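Local coordinates for Alpha/beta hydrolase fold protein (Ochrobactrum, PDB 4G9E) that hydrolyses N-acyl homoserine lactones, acting as an AHL-lactonase of the alpha/beta-hydrolase fold that binds N-butanoyl-L-homoserine in its pocket, at residues Gly148-Ser153 against Ala184-Phe189; Ser65-Asp70 against Val177-Gly182. All blocks are in the same frame, centred on the assembly; numbering follows the deposited sequence.

Contact 1. Residues Gly148-Ser153 against Ala184-Phe189; sequences GQEIFS and ARRIMF. With C4L (N-butanoyl-L-homoserine), chain C.
R185 reaches from helix 182-194 into the loop 148-153 and is held there on a face and along an edge. Its guanidinium lies flat on the F152 ring, the planes 12° apart and R185 CZ 3.5 Å above the ring centre: a cation-pi stack. Along the edge, R185 NE donates to Q149 O at 2.8 Å and R185 NH2 to E150 O at 2.9 Å; both oxygens lie close to the guanidinium plane, although R185 NH2 comes to the E150 carbonyl from above the carbonyl plane. A bend at chi3 (-70°) turns the group broadside to the ring, and NH1 bonds to S34 OG. A methionine in its place would probably leave the carbonyls of Q149 and E150 without their donor and the F152 ring without its cation. Packing is also close at G148, whose CA sits 3.5 Å from F189 CB and makes a CA-H...O contact with R185 O.

The outer side is more open to solvent: E150 and R186, both partly exposed, run side by side, NE and NH2 of R186 both gripping E150 OE1, with NE at 2.7 Å, and a water donates to both G148 O and R186 O. On the ligand side, F189, its ring edge toward C8, and M188, its CE near O4, line the pocket of N-butanoyl-L-homoserine. Residues 148-153 end the loop between helix 134-137 and helix 154-165, where F152 touches V157, and lie against helix 182-194; these helices, inserted between strands 120-124 and 211-216, are consistent with the cap of an alpha/beta hydrolase.

Contact 2. Residues Ser65-Asp70 against Val177-Gly182; sequences STDAID and VARTDG
D67 OD1 receives two N-H groups from R179, whose guanidinium comes end-on with NH1 and NH2 converging on this single oxygen. The bond from R179 NH2 to D67 OD1, 2.9 Å, uses the syn lone pair, whereas NH1 meets the same oxygen from above the carboxylate plane; the two flat groups are twisted against each other. Angles near 140° at the hydrogens show that both hydrogen bonds of the salt bridge are bent. R179 NH1 also donates to S65 O at 2.8 Å, and here the N-H...O angle of 166° is much straighter. One guanidinium edge therefore joins a backbone carbonyl to a carboxylate two residues on.

D181, two residues after R179, meets the same carboxylate: its CB packs 3.4 Å from D67 OD1, and its OD2 comes within 3.6 Å of D67 OD2. The two like charges would probably repel if both are ionised, a cost likely offset by R179 on D67 and by R183, which forms a salt bridge with D181 OD2.

In the next shell, R179 bends at chi2 (-87°), which carries its outer chain across to the 65-70 loop, and NE is held by G63 O. D181 N-caps helix 182-194, with its backbone bonded to G61. Y75 OH is hydrogen-bonded to both D181 OD2 and A68 N, linking the two segments. Farther out, S65 OG bonds to D58 O and A16 N, while T66 OG1 and the T66 backbone are hydrogen-bonded to R14. In the fold, the turn between helices 171-179 and 182-194 meets the loop leading from strand 52-57 to helix 71-74, itself bound to strand 13-19.

From the N terminus, the chain first passes the 65-70 loop, which waits for its partner until 177-182; contact 2 closes that long loop of 106 intervening residues. Within it lies 148-153, whose partner 184-189 comes only after 177-182, so the two closures cross rather than nest, and contact 1 spans just 30 residues, mostly helical. Their centres are 11 Å apart and they touch directly: F152 CE2 packs 3.8 Å from V177 CG1, and R185 NH1 lies 3.6 Å from T180 CB. Together they tie consecutive helices 171-179 and 182-194 to the loop after strand 52-57 and to the one before helix 154-165.

Contact 1. Residues Gly148-Ser153 against Ala184-Phe189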
# COMPACT_ATOMS: atom_id res chain seq x y z
N GLY A 148 -7.79 13.32 3.67
CA GLY A 148 -8.71 13.16 4.79
C GLY A 148 -10.04 13.87 4.60
O GLY A 148 -10.78 14.06 5.56
N GLN A 149 -10.34 14.26 3.37
CA GLN A 149 -11.57 14.99 3.07
C GLN A 149 -12.67 14.05 2.60
O GLN A 149 -12.50 13.34 1.61
CB GLN A 149 -11.31 16.06 2.01
CG GLN A 149 -12.52 16.92 1.67
CD GLN A 149 -12.14 18.09 0.78
OE1 GLN A 149 -11.29 18.90 1.15
NE2 GLN A 149 -12.75 18.16 -0.39
N GLU A 150 -13.80 14.04 3.30
CA GLU A 150 -14.87 13.11 2.95
C GLU A 150 -15.51 13.38 1.60
O GLU A 150 -15.64 12.48 0.77
CB GLU A 150 -15.95 13.07 4.04
CG GLU A 150 -17.16 12.28 3.60
CD GLU A 150 -18.11 11.96 4.73
OE1 GLU A 150 -17.70 12.08 5.90
OE2 GLU A 150 -19.25 11.57 4.44
N ILE A 151 -15.91 14.63 1.37
CA ILE A 151 -16.63 14.98 0.15
C ILE A 151 -15.68 15.54 -0.91
O ILE A 151 -15.00 16.54 -0.69
CB ILE A 151 -17.76 16.00 0.43
CG1 ILE A 151 -18.72 15.46 1.50
CG2 ILE A 151 -18.51 16.32 -0.85
CD1 ILE A 151 -19.90 16.36 1.80
N PHE A 152 -15.63 14.86 -2.05
CA PHE A 152 -14.85 15.30 -3.20
C PHE A 152 -15.76 15.93 -4.24
O PHE A 152 -16.77 15.34 -4.62
CB PHE A 152 -14.18 14.10 -3.87
CG PHE A 152 -12.84 13.70 -3.29
CD1 PHE A 152 -12.42 14.13 -2.03
CD2 PHE A 152 -12.00 12.88 -4.02
CE1 PHE A 152 -11.18 13.73 -1.53
CE2 PHE A 152 -10.77 12.48 -3.52
CZ PHE A 152 -10.36 12.91 -2.28
N SER A 153 -15.40 17.12 -4.71
CA SER A 153 -16.02 17.69 -5.90
C SER A 153 -15.45 16.96 -7.12
O SER A 153 -14.53 16.15 -6.99
CB SER A 153 -15.68 19.18 -6.01
OG SER A 153 -14.30 19.34 -6.32
N ALA A 184 -14.33 6.85 4.64
CA ALA A 184 -13.07 6.16 4.86
C ALA A 184 -11.90 7.14 4.87
O ALA A 184 -10.97 6.98 5.65
CB ALA A 184 -12.87 5.06 3.83
N ARG A 185 -11.94 8.14 4.00
CA ARG A 185 -10.90 9.16 4.00
C ARG A 185 -10.90 9.93 5.32
O ARG A 185 -9.86 10.06 5.97
CB ARG A 185 -11.09 10.13 2.84
CG ARG A 185 -10.71 9.54 1.49
CD ARG A 185 -10.76 10.59 0.39
NE ARG A 185 -12.12 11.00 0.07
CZ ARG A 185 -12.84 10.53 -0.95
NH1 ARG A 185 -12.33 9.61 -1.76
NH2 ARG A 185 -14.07 10.99 -1.16
N ARG A 186 -12.06 10.42 5.71
CA ARG A 186 -12.16 11.26 6.89
C ARG A 186 -11.73 10.52 8.15
O ARG A 186 -10.91 11.01 8.93
CB ARG A 186 -13.58 11.80 7.06
CG ARG A 186 -13.77 12.57 8.35
CD ARG A 186 -15.13 13.23 8.44
NE ARG A 186 -16.22 12.33 8.09
CZ ARG A 186 -16.80 11.47 8.92
NH1 ARG A 186 -16.39 11.36 10.18
NH2 ARG A 186 -17.80 10.70 8.49
N ILE A 187 -12.29 9.33 8.35
CA ILE A 187 -12.05 8.59 9.58
C ILE A 187 -10.61 8.10 9.65
O ILE A 187 -9.95 8.24 10.68
CB ILE A 187 -13.05 7.43 9.73
CG1 ILE A 187 -14.48 7.98 9.84
CG2 ILE A 187 -12.73 6.62 10.98
CD1 ILE A 187 -15.54 6.92 9.67
N MET A 188 -10.09 7.55 8.56
CA MET A 188 -8.72 7.07 8.57
C MET A 188 -7.75 8.19 8.90
O MET A 188 -6.84 8.01 9.70
CB MET A 188 -8.37 6.42 7.23
CG MET A 188 -6.91 5.99 7.09
SD MET A 188 -5.77 7.31 6.61
CE MET A 188 -6.43 7.80 5.02
N PHE A 189 -7.94 9.36 8.28
CA PHE A 189 -6.96 10.42 8.46
C PHE A 189 -6.99 10.98 9.88
O PHE A 189 -5.94 11.28 10.47
CB PHE A 189 -7.17 11.53 7.44
CG PHE A 189 -6.08 12.55 7.43
CD1 PHE A 189 -4.87 12.31 6.79
CD2 PHE A 189 -6.25 13.75 8.09
CE1 PHE A 189 -3.86 13.25 6.80
CE2 PHE A 189 -5.24 14.70 8.10
CZ PHE A 189 -4.05 14.45 7.46
O1 C4L C . -1.87 7.76 -1.83
C4 C4L C . -2.17 7.61 -0.62
O2 C4L C . -2.54 6.51 -0.13
C3 C4L C . -2.12 8.80 0.31
C2 C4L C . -1.14 9.86 -0.20
C1 C4L C . -1.41 11.23 0.40
O3 C4L C . -2.61 11.79 -0.15
N1 C4L C . -1.73 8.43 1.67
C5 C4L C . -2.61 8.38 2.68
O4 C4L C . -3.80 8.65 2.56
C6 C4L C . -2.06 7.99 4.03
C7 C4L C . -2.57 8.97 5.09
C8 C4L C . -2.04 10.38 4.87
O HOH W 1 -10.02 13.65 8.25

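Contact 2. Residues Ser65-Asp70 against Val177-Gly182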
# COMPACT_ATOMS: atom_id res chain seq x y z
N SER A 65 -14.85 -3.82 -3.67
CA SER A 65 -15.28 -4.26 -2.35
C SER A 65 -16.50 -3.46 -1.93
O SER A 65 -16.73 -2.37 -2.43
CB SER A 65 -14.16 -4.09 -1.34
OG SER A 65 -13.14 -5.05 -1.58
N THR A 66 -17.27 -4.01 -0.99
CA THR A 66 -18.38 -3.25 -0.43
C THR A 66 -17.84 -2.22 0.54
O THR A 66 -16.69 -2.30 0.99
CB THR A 66 -19.39 -4.15 0.32
OG1 THR A 66 -18.75 -4.82 1.41
CG2 THR A 66 -20.01 -5.17 -0.62
N ASP A 67 -18.66 -1.23 0.86
CA ASP A 67 -18.35 -0.38 1.99
C ASP A 67 -18.24 -1.26 3.24
O ASP A 67 -18.75 -2.38 3.27
CB ASP A 67 -19.43 0.69 2.17
CG ASP A 67 -19.40 1.74 1.07
OD1 ASP A 67 -18.41 1.78 0.30
OD2 ASP A 67 -20.35 2.54 1.00
N ALA A 68 -17.54 -0.77 4.25
CA ALA A 68 -17.37 -1.52 5.49
C ALA A 68 -18.71 -1.75 6.18
O ALA A 68 -19.56 -0.87 6.22
CB ALA A 68 -16.45 -0.77 6.42
N ILE A 69 -18.88 -2.95 6.74
CA ILE A 69 -20.02 -3.23 7.60
C ILE A 69 -20.04 -2.22 8.75
O ILE A 69 -21.09 -1.70 9.12
CB ILE A 69 -19.96 -4.67 8.14
CG1 ILE A 69 -20.26 -5.66 7.01
CG2 ILE A 69 -20.95 -4.86 9.28
CD1 ILE A 69 -20.01 -7.11 7.38
N ASP A 70 -18.85 -1.94 9.29
CA ASP A 70 -18.69 -1.03 10.42
C ASP A 70 -17.53 -0.08 10.14
O ASP A 70 -16.37 -0.40 10.41
CB ASP A 70 -18.44 -1.83 11.70
CG ASP A 70 -18.24 -0.95 12.92
OD1 ASP A 70 -18.34 0.29 12.80
OD2 ASP A 70 -18.00 -1.51 14.01
N VAL A 177 -11.49 6.46 -7.97
CA VAL A 177 -11.46 7.45 -6.90
C VAL A 177 -12.85 7.95 -6.53
O VAL A 177 -13.16 8.15 -5.35
CB VAL A 177 -10.54 8.64 -7.27
CG1 VAL A 177 -10.66 9.78 -6.26
CG2 VAL A 177 -9.10 8.17 -7.38
N ALA A 178 -13.70 8.12 -7.53
CA ALA A 178 -15.07 8.58 -7.30
C ALA A 178 -15.88 7.58 -6.49
O ALA A 178 -16.75 7.97 -5.72
CB ALA A 178 -15.75 8.87 -8.63
N ARG A 179 -15.59 6.29 -6.66
CA ARG A 179 -16.34 5.26 -5.94
C ARG A 179 -16.09 5.28 -4.43
O ARG A 179 -16.99 5.00 -3.65
CB ARG A 179 -16.02 3.86 -6.48
CG ARG A 179 -16.62 2.71 -5.67
CD ARG A 179 -15.68 2.31 -4.53
NE ARG A 179 -16.15 1.20 -3.70
CZ ARG A 179 -16.93 1.34 -2.63
NH1 ARG A 179 -17.29 0.28 -1.92
NH2 ARG A 179 -17.35 2.55 -2.27
N THR A 180 -14.87 5.61 -4.04
CA THR A 180 -14.45 5.45 -2.65
C THR A 180 -15.45 6.05 -1.67
O THR A 180 -15.91 7.18 -1.83
CB THR A 180 -13.09 6.10 -2.42
OG1 THR A 180 -12.17 5.62 -3.41
CG2 THR A 180 -12.55 5.78 -1.03
N ASP A 181 -15.79 5.28 -0.64
CA ASP A 181 -16.59 5.74 0.48
C ASP A 181 -15.82 6.87 1.16
O ASP A 181 -14.80 6.63 1.81
CB ASP A 181 -16.81 4.56 1.44
CG ASP A 181 -17.69 4.89 2.63
OD1 ASP A 181 -18.05 6.06 2.84
OD2 ASP A 181 -18.01 3.93 3.37
N GLY A 182 -16.29 8.10 1.03
CA GLY A 182 -15.56 9.24 1.56
C GLY A 182 -15.39 9.22 3.07
O GLY A 182 -14.46 9.82 3.60